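Local structure of methylocystis parvus OBBP MbnE (Methylocystis parvus OBBP, 5ICQ) at residues A[103-108]-A[590-595]; A[316-321]-A[501-506]; A[364-369]-A[497-502]; A[508-513]-A[536-541]. The protein probably binds the copper-chelating peptide methanobactin in the periplasm, as a solute-binding protein of family 5 that would hand it to a transport system. All coordinates share one frame; numbering follows the deposited sequence.

Contact 2 lies nearest the middle of the chain and contact 3 beside it, their centres about 6 Å apart; both are buried and share Ala501 and Ser502, so one loop after strand 494-498 is held by two others. Contact 1, about 11 Å from contact 2 between centres, is only partly buried and joins two loops through backbone N-H groups and a tyrosine ring; it touches contact 2 through the Arg592-Glu316 salt bridge. Contact 4, the helix pair farthest from the chain centre, is buried at its isoleucine and exposed at its arginine. Waters bridge the segments within contact 2 and within contact 3; direct backbone bonds cross contacts 1 and 2; van der Waals packing dominates contact 4.

Contact 1 (A[103-108]-A[590-595]); sequences SQDEPF and SPRYGS
Gln104 and Tyr593 meet through their backbones: Tyr593 N donates to Gln104 O (2.9 Å) nearly in line with the C=O but bent at the hydrogen, and Gln104 belongs to a type I beta turn, Ser103 to Glu106. One residue further on, Asp105 reaches across with its carboxylate: OD1 accepts from Arg592 N at 2.9 Å, on its anti side and 22° out of the carboxylate plane. The same oxygen rests against the aliphatic part of Arg592, 3.2 Å from CG, while the charged ends stay apart. Asp105 OD2 instead pairs with Arg589; the Arg592 chain bends at chi3 (63°), and its NE forms a salt bridge with Glu316. Ser103 OG closes an ST turn by accepting from Asp105 N.

Tyr593 fills the other half of the contact. Its CG stands beside the backbone N (chi1 -63°), which brings the ring to Pro107, whose N lies over one face and whose CG, 4.3 Å from the ring centroid, makes a CH-pi contact; Asp105 O comes to the ring edge. At the far end Pro591 CB packs 3.8 Å from Gln104 CB.

The two loops, from the 100-103/109-120 hairpin and the C-terminal region, are therefore joined by backbone N-H groups and a ring face, while the charged ends of Asp105 and Arg592 find their salt-bridge partners, Arg589 and Glu316, outside the pair; Asp105 is probably ionised between Arg589 and the Arg592 amide.

Contact 2 (A[316-321]-A[501-506]); sequences ENPKGL and ASASPG
Two loops flanking the central mixed sheet meet here, one leading into strand 322-326 and the other leaving its antiparallel neighbour, strand 494-498. Close to the strand ends, Ala501 N donates to Gly320 O at 2.8 Å, 160° at the hydrogen, with the donor tilted 23° from the carbonyl plane. The Gly320-Leu321 peptide is cis.

Pro318 is the apolar centre of the contact. Its CB meets the Ala501 methyl at 3.9 Å, its CG sits above the Ser502 carbonyl, 3.3 Å from Ser502 O, and its CD touches the Ala503 methyl, so the ring lies alongside three consecutive residues.

Water fills the polar margin. The Asn317 side chain, turned with CG anti to N (chi1 -154°), sends its two amide ends to different waters: OD1 accepts from one that in turn accepts from Ala503 N, and ND2 donates to another that donates to Ala501 O. A third water donates to both Pro318 O and Ala501 O, the latter at 2.8 Å, giving Ala501 O two water donors. Asn317 OD1 also accepts from Gly594 N of the C-terminal region.

Around the contact, Leu321 packs on strand 567-572, Lys319 reaches His572 of the same strand, and Pro505, on the way to helix 508-513, leans on Phe550 and Val554 of helix 547-563.

Contact 3 (A[364-369]-A[497-502]); sequences KSFFDE and GQYVAS
Phe366 and Phe367 turn their rings to different parts of the loop that leaves strand 494-498, a strand of the mixed sheet in this family 5 solute-binding fold. Phe366 presents a ring edge to Tyr499, its CD2 lying 4.4 Å from Tyr499 CB and near the plane of the ring, a loose apolar touch. Beyond it the Tyr499 ring is stacked with Trp513, whose plane stands at about 85° to that of Phe366, so that the three side chains form one aromatic cluster.

Phe367 points elsewhere. With CG beside its backbone N (chi1 -57°), its ring comes to Ser502, and CD1 lies 3.7 Å from Ser502 O, close to the ring plane, so the carbonyl meets an edge hydrogen and not the face. The Ala501 methyl stands oblique to the same ring, 4.1 Å from CD1. Phe367 also packs on Val554 and Tyr557 of helix 547-563 and on Pro505.

An ST turn shapes this bend of the loop: Ser365 OG accepts from Phe367 N at 2.9 Å, and also bonds to Asp558. Phe366 O lies 3.3 Å from the Ala501 methyl. A water completes the junction, donating to Phe366 O at 2.8 Å and to Tyr499 O at 2.9 Å.

Contact 4 (A[508-513]-A[536-541]); sequences EQRMRW and GMISAL
Ile538 is the tightly packed part of this contact between two nearly antiparallel helices, whose segment axes approach to 10.3 Å at 170°. Its CD1 reaches Gln509 O at 3.7 Å and Trp513 CB at 4.3 Å, so the end of its side chain lies against one turn of helix 508-513. The CG2 branch turns the other way, anti to the backbone N, and meets Arg510 CG at 3.6 Å. Tyr557 of helix 547-563 also touches Ile538, Leu541 and Trp513, and bonds to Gln509 OE1; the amide's NE2 donates to Glu508 OE2 at 2.9 Å.

The solvent side belongs to Arg510, an exposed residue. Its chain bends at chi2 (-147°), crossing over the Ile538 methyl, and carries the guanidinium out to Ser539, whose OG lies at the guanidinium edge in its plane. That bond from NH2 is weak, 3.3 Å and only 130° at the hydrogen. Ser539 OG has a stronger partner in Asp535 O, one turn back on its own helix.

The chemistry is therefore divided: van der Waals packing of one isoleucine on aliphatic carbon and a backbone carbonyl joins the helices, while the polar link at the margin is weak and probably contributes little to holding them together.

Contact 1 (A[103-108]-A[590-595])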
loop_
_atom_site.group_PDB
_atom_site.type_symbol
_atom_site.label_atom_id
_atom_site.label_comp_id
_atom_site.label_asym_id
_atom_site.label_seq_id
_atom_site.Cartn_x
_atom_site.Cartn_y
_atom_site.Cartn_z
ATOM N N SER A 103 11.479 2.549 -10.389
ATOM C CA SER A 103 11.678 3.951 -10.051
ATOM C C SER A 103 10.477 4.442 -9.262
ATOM O O SER A 103 9.342 4.385 -9.751
ATOM C CB SER A 103 11.857 4.828 -11.286
ATOM O OG SER A 103 11.892 6.185 -10.861
ATOM N N GLN A 104 10.723 4.938 -8.049
ATOM C CA GLN A 104 9.626 5.480 -7.259
ATOM C C GLN A 104 9.244 6.890 -7.675
ATOM O O GLN A 104 8.408 7.518 -7.013
ATOM C CB GLN A 104 9.972 5.433 -5.771
ATOM C CG GLN A 104 9.663 4.085 -5.133
ATOM C CD GLN A 104 8.275 3.547 -5.506
ATOM O OE1 GLN A 104 7.289 4.295 -5.560
ATOM N NE2 GLN A 104 8.194 2.242 -5.762
ATOM N N ASP A 105 9.822 7.399 -8.753
ATOM C CA ASP A 105 9.415 8.690 -9.292
ATOM C C ASP A 105 8.274 8.589 -10.300
ATOM O O ASP A 105 7.823 9.623 -10.810
ATOM C CB ASP A 105 10.607 9.385 -9.946
ATOM C CG ASP A 105 10.622 10.869 -9.672
ATOM O OD1 ASP A 105 10.294 11.272 -8.531
ATOM O OD2 ASP A 105 10.952 11.627 -10.597
ATOM N N GLU A 106 7.811 7.386 -10.610
ATOM C CA GLU A 106 6.702 7.149 -11.523
ATOM C C GLU A 106 5.703 6.229 -10.839
ATOM O O GLU A 106 6.054 5.538 -9.876
ATOM C CB GLU A 106 7.196 6.527 -12.835
ATOM C CG GLU A 106 8.140 7.446 -13.628
ATOM C CD GLU A 106 8.757 6.764 -14.846
ATOM O OE1 GLU A 106 8.021 6.404 -15.786
ATOM O OE2 GLU A 106 9.990 6.583 -14.859
ATOM N N PRO A 107 4.439 6.218 -11.284
ATOM C CA PRO A 107 3.457 5.324 -10.632
ATOM C C PRO A 107 3.878 3.862 -10.639
ATOM O O PRO A 107 3.858 3.202 -9.590
ATOM C CB PRO A 107 2.174 5.553 -11.452
ATOM C CG PRO A 107 2.340 6.885 -12.089
ATOM C CD PRO A 107 3.819 7.089 -12.302
ATOM N N PHE A 108 4.266 3.332 -11.796
ATOM C CA PHE A 108 4.708 1.945 -11.888
ATOM C C PHE A 108 5.573 1.760 -13.133
ATOM O O PHE A 108 5.070 1.347 -14.185
ATOM C CB PHE A 108 3.489 1.007 -11.923
ATOM C CG PHE A 108 3.800 -0.451 -11.608
ATOM C CD1 PHE A 108 5.089 -0.870 -11.308
ATOM C CD2 PHE A 108 2.782 -1.401 -11.627
ATOM C CE1 PHE A 108 5.357 -2.216 -11.019
ATOM C CE2 PHE A 108 3.043 -2.741 -11.352
ATOM C CZ PHE A 108 4.333 -3.150 -11.046
ATOM N N SER A 590 12.942 14.382 -3.581
ATOM C CA SER A 590 12.382 13.142 -3.068
ATOM C C SER A 590 11.483 12.489 -4.115
ATOM O O SER A 590 10.993 13.159 -5.032
ATOM C CB SER A 590 11.605 13.427 -1.784
ATOM O OG SER A 590 12.486 13.954 -0.800
ATOM N N PRO A 591 11.256 11.176 -4.024
ATOM C CA PRO A 591 10.462 10.499 -5.062
ATOM C C PRO A 591 9.015 10.963 -5.060
ATOM O O PRO A 591 8.426 11.197 -4.002
ATOM C CB PRO A 591 10.570 9.016 -4.683
ATOM C CG PRO A 591 10.901 9.010 -3.255
ATOM C CD PRO A 591 11.757 10.226 -3.019
ATOM N N ARG A 592 8.439 11.078 -6.265
ATOM C CA ARG A 592 7.064 11.560 -6.400
ATOM C C ARG A 592 6.033 10.562 -5.879
ATOM O O ARG A 592 4.902 10.962 -5.556
ATOM C CB ARG A 592 6.740 11.869 -7.868
ATOM C CG ARG A 592 7.541 12.998 -8.489
ATOM C CD ARG A 592 7.177 13.204 -9.959
ATOM N NE ARG A 592 5.777 13.602 -10.140
ATOM C CZ ARG A 592 5.186 13.781 -11.324
ATOM N NH1 ARG A 592 5.867 13.594 -12.447
ATOM N NH2 ARG A 592 3.913 14.148 -11.387
ATOM N N TYR A 593 6.371 9.277 -5.825
ATOM C CA TYR A 593 5.402 8.255 -5.457
ATOM C C TYR A 593 5.964 7.374 -4.351
ATOM O O TYR A 593 7.123 7.505 -3.941
ATOM C CB TYR A 593 4.983 7.411 -6.678
ATOM C CG TYR A 593 4.282 8.245 -7.707
ATOM C CD1 TYR A 593 2.937 8.577 -7.564
ATOM C CD2 TYR A 593 4.974 8.754 -8.799
ATOM C CE1 TYR A 593 2.298 9.372 -8.502
ATOM C CE2 TYR A 593 4.349 9.543 -9.734
ATOM C CZ TYR A 593 3.015 9.852 -9.585
ATOM O OH TYR A 593 2.420 10.639 -10.542
ATOM N N GLY A 594 5.105 6.488 -3.851
ATOM C CA GLY A 594 5.483 5.584 -2.788
ATOM C C GLY A 594 5.084 6.050 -1.404
ATOM O O GLY A 594 5.109 7.245 -1.101
ATOM N N SER A 595 4.713 5.102 -0.556
ATOM C CA SER A 595 4.480 5.377 0.854
ATOM C C SER A 595 4.904 4.142 1.643
ATOM O O SER A 595 4.508 3.037 1.295
ATOM C CB SER A 595 3.011 5.720 1.125
ATOM O OG SER A 595 2.818 6.094 2.485
#

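Contact 2 (A[316-321]-A[501-506])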
loop_
_atom_site.group_PDB
_atom_site.type_symbol
_atom_site.label_atom_id
_atom_site.label_comp_id
_atom_site.label_asym_id
_atom_site.label_seq_id
_atom_site.Cartn_x
_atom_site.Cartn_y
_atom_site.Cartn_z
ATOM N N GLU A 316 3.175 12.688 -4.258
ATOM C CA GLU A 316 1.958 12.535 -5.038
ATOM C C GLU A 316 1.320 11.165 -4.869
ATOM O O GLU A 316 0.397 10.831 -5.616
ATOM C CB GLU A 316 2.249 12.820 -6.508
ATOM C CG GLU A 316 2.739 14.248 -6.720
ATOM C CD GLU A 316 3.294 14.482 -8.105
ATOM O OE1 GLU A 316 2.528 14.357 -9.083
ATOM O OE2 GLU A 316 4.499 14.793 -8.215
ATOM N N ASN A 317 1.776 10.379 -3.908
ATOM C CA ASN A 317 1.145 9.092 -3.648
ATOM C C ASN A 317 -0.271 9.307 -3.118
ATOM O O ASN A 317 -0.469 10.134 -2.226
ATOM C CB ASN A 317 1.957 8.295 -2.637
ATOM C CG ASN A 317 1.762 6.807 -2.792
ATOM O OD1 ASN A 317 2.186 6.225 -3.788
ATOM N ND2 ASN A 317 1.112 6.182 -1.813
ATOM N N PRO A 318 -1.269 8.584 -3.624
ATOM C CA PRO A 318 -2.638 8.774 -3.126
ATOM C C PRO A 318 -2.796 8.323 -1.682
ATOM O O PRO A 318 -2.070 7.456 -1.188
ATOM C CB PRO A 318 -3.490 7.912 -4.067
ATOM C CG PRO A 318 -2.534 6.923 -4.651
ATOM C CD PRO A 318 -1.215 7.647 -4.758
ATOM N N LYS A 319 -3.786 8.915 -1.019
ATOM C CA LYS A 319 -4.063 8.704 0.395
ATOM C C LYS A 319 -5.391 7.974 0.548
ATOM O O LYS A 319 -6.195 7.899 -0.389
ATOM C CB LYS A 319 -4.120 10.036 1.148
ATOM C CG LYS A 319 -2.856 10.891 1.020
ATOM C CD LYS A 319 -1.721 10.284 1.830
ATOM C CE LYS A 319 -0.451 11.102 1.697
ATOM N NZ LYS A 319 -0.051 11.257 0.266
ATOM N N GLY A 320 -5.626 7.458 1.751
ATOM C CA GLY A 320 -6.836 6.699 2.025
ATOM C C GLY A 320 -6.659 5.244 1.623
ATOM O O GLY A 320 -5.581 4.866 1.171
ATOM N N LEU A 321 -7.689 4.418 1.802
ATOM C CA LEU A 321 -8.912 4.806 2.503
ATOM C C LEU A 321 -9.193 3.769 3.594
ATOM O O LEU A 321 -9.177 2.558 3.331
ATOM C CB LEU A 321 -10.111 4.907 1.541
ATOM C CG LEU A 321 -11.503 5.219 2.150
ATOM C CD1 LEU A 321 -12.402 5.939 1.137
ATOM C CD2 LEU A 321 -12.217 3.948 2.659
ATOM N N ALA A 501 -4.841 2.919 -0.718
ATOM C CA ALA A 501 -4.714 3.427 -2.081
ATOM C C ALA A 501 -3.309 3.199 -2.621
ATOM O O ALA A 501 -2.318 3.269 -1.894
ATOM C CB ALA A 501 -5.021 4.927 -2.149
ATOM N N SER A 502 -3.228 2.951 -3.918
ATOM C CA SER A 502 -1.953 2.817 -4.596
ATOM C C SER A 502 -1.954 3.755 -5.792
ATOM O O SER A 502 -3.014 4.124 -6.300
ATOM C CB SER A 502 -1.714 1.359 -5.016
ATOM O OG SER A 502 -1.342 1.245 -6.370
ATOM N N ALA A 503 -0.759 4.172 -6.216
ATOM C CA ALA A 503 -0.649 5.017 -7.397
ATOM C C ALA A 503 -0.918 4.260 -8.689
ATOM O O ALA A 503 -1.055 4.896 -9.737
ATOM C CB ALA A 503 0.743 5.660 -7.462
ATOM N N SER A 504 -0.977 2.930 -8.657
ATOM C CA SER A 504 -1.247 2.137 -9.857
ATOM C C SER A 504 -2.158 0.981 -9.482
ATOM O O SER A 504 -1.736 -0.177 -9.457
ATOM C CB SER A 504 0.057 1.633 -10.489
ATOM O OG SER A 504 -0.174 1.146 -11.809
ATOM N N PRO A 505 -3.431 1.263 -9.186
ATOM C CA PRO A 505 -4.348 0.187 -8.790
ATOM C C PRO A 505 -4.466 -0.868 -9.875
ATOM O O PRO A 505 -4.478 -0.563 -11.071
ATOM C CB PRO A 505 -5.678 0.913 -8.554
ATOM C CG PRO A 505 -5.549 2.221 -9.273
ATOM C CD PRO A 505 -4.093 2.576 -9.215
ATOM N N GLY A 506 -4.521 -2.120 -9.449
ATOM C CA GLY A 506 -4.467 -3.248 -10.372
ATOM C C GLY A 506 -5.294 -4.406 -9.899
ATOM O O GLY A 506 -6.416 -4.221 -9.403
HETATM O O HOH W 1 1.812 3.819 -4.676
HETATM O O HOH W 2 0.529 3.491 -1.485
HETATM O O HOH W 3 -1.999 5.192 0.181
#

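Contact 3 (A[364-369]-A[497-502])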
loop_
_atom_site.group_PDB
_atom_site.type_symbol
_atom_site.label_atom_id
_atom_site.label_comp_id
_atom_site.label_asym_id
_atom_site.label_seq_id
_atom_site.Cartn_x
_atom_site.Cartn_y
_atom_site.Cartn_z
ATOM N N LYS A 364 -11.638 11.634 1.373
ATOM C CA LYS A 364 -12.763 11.970 0.503
ATOM C C LYS A 364 -12.858 11.090 -0.730
ATOM O O LYS A 364 -13.782 11.272 -1.528
ATOM C CB LYS A 364 -12.673 13.446 0.069
ATOM C CG LYS A 364 -12.571 14.407 1.239
ATOM C CD LYS A 364 -12.959 15.834 0.861
ATOM C CE LYS A 364 -11.868 16.539 0.091
ATOM N NZ LYS A 364 -12.114 18.015 0.046
ATOM N N SER A 365 -11.941 10.146 -0.905
ATOM C CA SER A 365 -11.832 9.395 -2.146
ATOM C C SER A 365 -11.075 8.116 -1.839
ATOM O O SER A 365 -10.313 8.056 -0.869
ATOM C CB SER A 365 -11.108 10.231 -3.220
ATOM O OG SER A 365 -10.615 9.427 -4.277
ATOM N N PHE A 366 -11.309 7.086 -2.654
ATOM C CA PHE A 366 -10.486 5.887 -2.535
ATOM C C PHE A 366 -9.075 6.095 -3.061
ATOM O O PHE A 366 -8.215 5.247 -2.814
ATOM C CB PHE A 366 -11.153 4.705 -3.253
ATOM C CG PHE A 366 -12.304 4.139 -2.485
ATOM C CD1 PHE A 366 -13.578 4.664 -2.630
ATOM C CD2 PHE A 366 -12.089 3.129 -1.550
ATOM C CE1 PHE A 366 -14.645 4.164 -1.867
ATOM C CE2 PHE A 366 -13.138 2.620 -0.808
ATOM C CZ PHE A 366 -14.416 3.136 -0.969
ATOM N N PHE A 367 -8.816 7.198 -3.761
ATOM C CA PHE A 367 -7.477 7.547 -4.238
ATOM C C PHE A 367 -7.248 9.028 -3.948
ATOM O O PHE A 367 -7.003 9.836 -4.840
ATOM C CB PHE A 367 -7.326 7.216 -5.727
ATOM C CG PHE A 367 -7.604 5.783 -6.034
ATOM C CD1 PHE A 367 -6.593 4.834 -5.954
ATOM C CD2 PHE A 367 -8.892 5.367 -6.344
ATOM C CE1 PHE A 367 -6.859 3.505 -6.203
ATOM C CE2 PHE A 367 -9.163 4.037 -6.597
ATOM C CZ PHE A 367 -8.146 3.105 -6.522
ATOM N N ASP A 368 -7.322 9.384 -2.665
ATOM C CA ASP A 368 -7.451 10.784 -2.282
ATOM C C ASP A 368 -6.138 11.540 -2.485
ATOM O O ASP A 368 -5.048 10.961 -2.463
ATOM C CB ASP A 368 -7.903 10.886 -0.817
ATOM C CG ASP A 368 -8.642 12.171 -0.523
ATOM O OD1 ASP A 368 -8.936 12.918 -1.471
ATOM O OD2 ASP A 368 -8.946 12.429 0.660
ATOM N N GLU A 369 -6.263 12.854 -2.686
ATOM C CA GLU A 369 -5.123 13.765 -2.817
ATOM C C GLU A 369 -4.174 13.319 -3.927
ATOM O O GLU A 369 -2.957 13.237 -3.744
ATOM C CB GLU A 369 -4.382 13.895 -1.483
ATOM C CG GLU A 369 -5.254 14.385 -0.346
ATOM C CD GLU A 369 -4.424 14.974 0.778
ATOM O OE1 GLU A 369 -4.662 14.622 1.949
ATOM O OE2 GLU A 369 -3.519 15.786 0.482
ATOM N N GLY A 497 -12.538 -1.009 8.268
ATOM C CA GLY A 497 -11.766 -1.727 7.281
ATOM C C GLY A 497 -10.802 -0.798 6.572
ATOM O O GLY A 497 -10.954 0.422 6.593
ATOM N N GLN A 498 -9.808 -1.402 5.925
ATOM C CA GLN A 498 -8.765 -0.659 5.232
ATOM C C GLN A 498 -8.718 -1.052 3.758
ATOM O O GLN A 498 -8.759 -2.243 3.424
ATOM C CB GLN A 498 -7.417 -0.912 5.908
ATOM C CG GLN A 498 -6.252 -0.225 5.260
ATOM C CD GLN A 498 -5.022 -0.210 6.150
ATOM O OE1 GLN A 498 -4.332 -1.220 6.292
ATOM N NE2 GLN A 498 -4.743 0.945 6.756
ATOM N N TYR A 499 -8.632 -0.043 2.879
ATOM C CA TYR A 499 -8.504 -0.212 1.421
ATOM C C TYR A 499 -7.373 0.720 0.982
ATOM O O TYR A 499 -7.634 1.820 0.505
ATOM C CB TYR A 499 -9.817 0.123 0.700
ATOM C CG TYR A 499 -10.973 -0.735 1.157
ATOM C CD1 TYR A 499 -11.726 -0.386 2.274
ATOM C CD2 TYR A 499 -11.281 -1.915 0.495
ATOM C CE1 TYR A 499 -12.776 -1.187 2.710
ATOM C CE2 TYR A 499 -12.341 -2.717 0.916
ATOM C CZ TYR A 499 -13.085 -2.340 2.019
ATOM O OH TYR A 499 -14.127 -3.134 2.457
ATOM N N VAL A 500 -6.123 0.291 1.183
ATOM C CA VAL A 500 -4.986 1.194 0.994
ATOM C C VAL A 500 -4.878 1.606 -0.468
ATOM O O VAL A 500 -4.821 0.753 -1.362
ATOM C CB VAL A 500 -3.683 0.526 1.467
ATOM C CG1 VAL A 500 -2.469 1.366 1.037
ATOM C CG2 VAL A 500 -3.683 0.327 2.981
ATOM N N ALA A 501 -4.841 2.919 -0.718
ATOM C CA ALA A 501 -4.714 3.427 -2.081
ATOM C C ALA A 501 -3.309 3.199 -2.621
ATOM O O ALA A 501 -2.318 3.269 -1.894
ATOM C CB ALA A 501 -5.021 4.927 -2.149
ATOM N N SER A 502 -3.228 2.951 -3.918
ATOM C CA SER A 502 -1.953 2.817 -4.596
ATOM C C SER A 502 -1.954 3.755 -5.792
ATOM O O SER A 502 -3.014 4.124 -6.300
ATOM C CB SER A 502 -1.714 1.359 -5.016
ATOM O OG SER A 502 -1.342 1.245 -6.370
HETATM O O HOH W 4 -8.300 2.475 -2.223
#

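Contact 4 (A[508-513]-A[536-541])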
loop_
_atom_site.group_PDB
_atom_site.type_symbol
_atom_site.label_atom_id
_atom_site.label_comp_id
_atom_site.label_asym_id
_atom_site.label_seq_id
_atom_site.Cartn_x
_atom_site.Cartn_y
_atom_site.Cartn_z
ATOM N N GLU A 508 -5.335 -6.221 -7.398
ATOM C CA GLU A 508 -5.796 -6.256 -6.016
ATOM C C GLU A 508 -7.171 -5.619 -5.851
ATOM O O GLU A 508 -7.854 -5.894 -4.857
ATOM C CB GLU A 508 -4.786 -5.573 -5.085
ATOM C CG GLU A 508 -4.882 -4.057 -5.026
ATOM C CD GLU A 508 -4.353 -3.385 -6.288
ATOM O OE1 GLU A 508 -3.638 -4.047 -7.071
ATOM O OE2 GLU A 508 -4.673 -2.196 -6.507
ATOM N N GLN A 509 -7.601 -4.778 -6.796
ATOM C CA GLN A 509 -8.944 -4.213 -6.696
ATOM C C GLN A 509 -10.011 -5.291 -6.812
ATOM O O GLN A 509 -11.091 -5.162 -6.222
ATOM C CB GLN A 509 -9.168 -3.148 -7.775
ATOM C CG GLN A 509 -8.267 -1.900 -7.630
ATOM C CD GLN A 509 -8.342 -1.264 -6.253
ATOM O OE1 GLN A 509 -9.428 -0.954 -5.752
ATOM N NE2 GLN A 509 -7.180 -1.077 -5.623
ATOM N N ARG A 510 -9.742 -6.353 -7.578
ATOM C CA ARG A 510 -10.717 -7.439 -7.666
ATOM C C ARG A 510 -10.916 -8.113 -6.315
ATOM O O ARG A 510 -12.040 -8.479 -5.954
ATOM C CB ARG A 510 -10.281 -8.471 -8.707
ATOM C CG ARG A 510 -10.319 -7.950 -10.124
ATOM C CD ARG A 510 -10.690 -9.056 -11.092
ATOM N NE ARG A 510 -11.283 -8.524 -12.315
ATOM C CZ ARG A 510 -10.704 -8.577 -13.510
ATOM N NH1 ARG A 510 -9.512 -9.151 -13.646
ATOM N NH2 ARG A 510 -11.320 -8.064 -14.569
ATOM N N MET A 511 -9.836 -8.315 -5.562
ATOM C CA MET A 511 -9.981 -8.978 -4.272
ATOM C C MET A 511 -10.839 -8.145 -3.333
ATOM O O MET A 511 -11.641 -8.689 -2.570
ATOM C CB MET A 511 -8.607 -9.238 -3.646
ATOM C CG MET A 511 -7.581 -9.758 -4.645
ATOM S SD MET A 511 -5.993 -10.151 -3.881
ATOM C CE MET A 511 -5.473 -8.587 -3.208
ATOM N N ARG A 512 -10.691 -6.821 -3.388
ATOM C CA ARG A 512 -11.379 -5.933 -2.450
ATOM C C ARG A 512 -12.826 -5.637 -2.834
ATOM O O ARG A 512 -13.631 -5.310 -1.953
ATOM C CB ARG A 512 -10.654 -4.594 -2.361
ATOM C CG ARG A 512 -9.203 -4.660 -1.932
ATOM C CD ARG A 512 -8.550 -3.321 -2.208
ATOM N NE ARG A 512 -7.152 -3.283 -1.778
ATOM C CZ ARG A 512 -6.417 -2.173 -1.734
ATOM N NH1 ARG A 512 -6.946 -1.006 -2.085
ATOM N NH2 ARG A 512 -5.154 -2.224 -1.327
ATOM N N TRP A 513 -13.162 -5.660 -4.129
ATOM C CA TRP A 513 -14.443 -5.091 -4.558
ATOM C C TRP A 513 -15.226 -5.911 -5.578
ATOM O O TRP A 513 -16.354 -5.520 -5.881
ATOM C CB TRP A 513 -14.229 -3.671 -5.134
ATOM C CG TRP A 513 -13.780 -2.694 -4.081
ATOM C CD1 TRP A 513 -12.533 -2.147 -3.929
ATOM C CD2 TRP A 513 -14.583 -2.175 -3.005
ATOM N NE1 TRP A 513 -12.514 -1.322 -2.819
ATOM C CE2 TRP A 513 -13.762 -1.318 -2.242
ATOM C CE3 TRP A 513 -15.918 -2.350 -2.622
ATOM C CZ2 TRP A 513 -14.237 -0.638 -1.112
ATOM C CZ3 TRP A 513 -16.392 -1.670 -1.501
ATOM C CH2 TRP A 513 -15.547 -0.835 -0.754
ATOM N N GLY A 536 -17.215 -3.894 -14.056
ATOM C CA GLY A 536 -16.909 -3.330 -15.363
ATOM C C GLY A 536 -15.837 -2.255 -15.312
ATOM O O GLY A 536 -14.989 -2.172 -16.204
ATOM N N MET A 537 -15.858 -1.408 -14.279
ATOM C CA MET A 537 -14.798 -0.408 -14.174
ATOM C C MET A 537 -13.460 -1.013 -13.773
ATOM O O MET A 537 -12.412 -0.505 -14.195
ATOM C CB MET A 537 -15.177 0.723 -13.211
ATOM C CG MET A 537 -16.355 1.540 -13.679
ATOM S SD MET A 537 -16.128 2.288 -15.334
ATOM C CE MET A 537 -14.418 2.828 -15.460
ATOM N N ILE A 538 -13.458 -2.078 -12.971
ATOM C CA ILE A 538 -12.201 -2.773 -12.709
ATOM C C ILE A 538 -11.636 -3.330 -14.012
ATOM O O ILE A 538 -10.444 -3.185 -14.305
ATOM C CB ILE A 538 -12.404 -3.876 -11.654
ATOM C CG1 ILE A 538 -12.694 -3.244 -10.290
ATOM C CG2 ILE A 538 -11.163 -4.772 -11.571
ATOM C CD1 ILE A 538 -13.083 -4.244 -9.221
ATOM N N SER A 539 -12.492 -3.953 -14.826
ATOM C CA SER A 539 -12.029 -4.432 -16.125
ATOM C C SER A 539 -11.469 -3.290 -16.959
ATOM O O SER A 539 -10.455 -3.454 -17.646
ATOM C CB SER A 539 -13.161 -5.131 -16.877
ATOM O OG SER A 539 -13.625 -6.251 -16.147
ATOM N N ALA A 540 -12.099 -2.113 -16.890
ATOM C CA ALA A 540 -11.656 -0.997 -17.720
ATOM C C ALA A 540 -10.317 -0.443 -17.248
ATOM O O ALA A 540 -9.464 -0.085 -18.069
ATOM C CB ALA A 540 -12.709 0.112 -17.731
ATOM N N LEU A 541 -10.107 -0.347 -15.933
ATOM C CA LEU A 541 -8.804 0.134 -15.483
ATOM C C LEU A 541 -7.723 -0.917 -15.699
ATOM O O LEU A 541 -6.555 -0.565 -15.874
ATOM C CB LEU A 541 -8.858 0.574 -14.012
ATOM C CG LEU A 541 -8.940 -0.479 -12.907
ATOM C CD1 LEU A 541 -7.543 -0.929 -12.464
ATOM C CD2 LEU A 541 -9.728 0.085 -11.712
#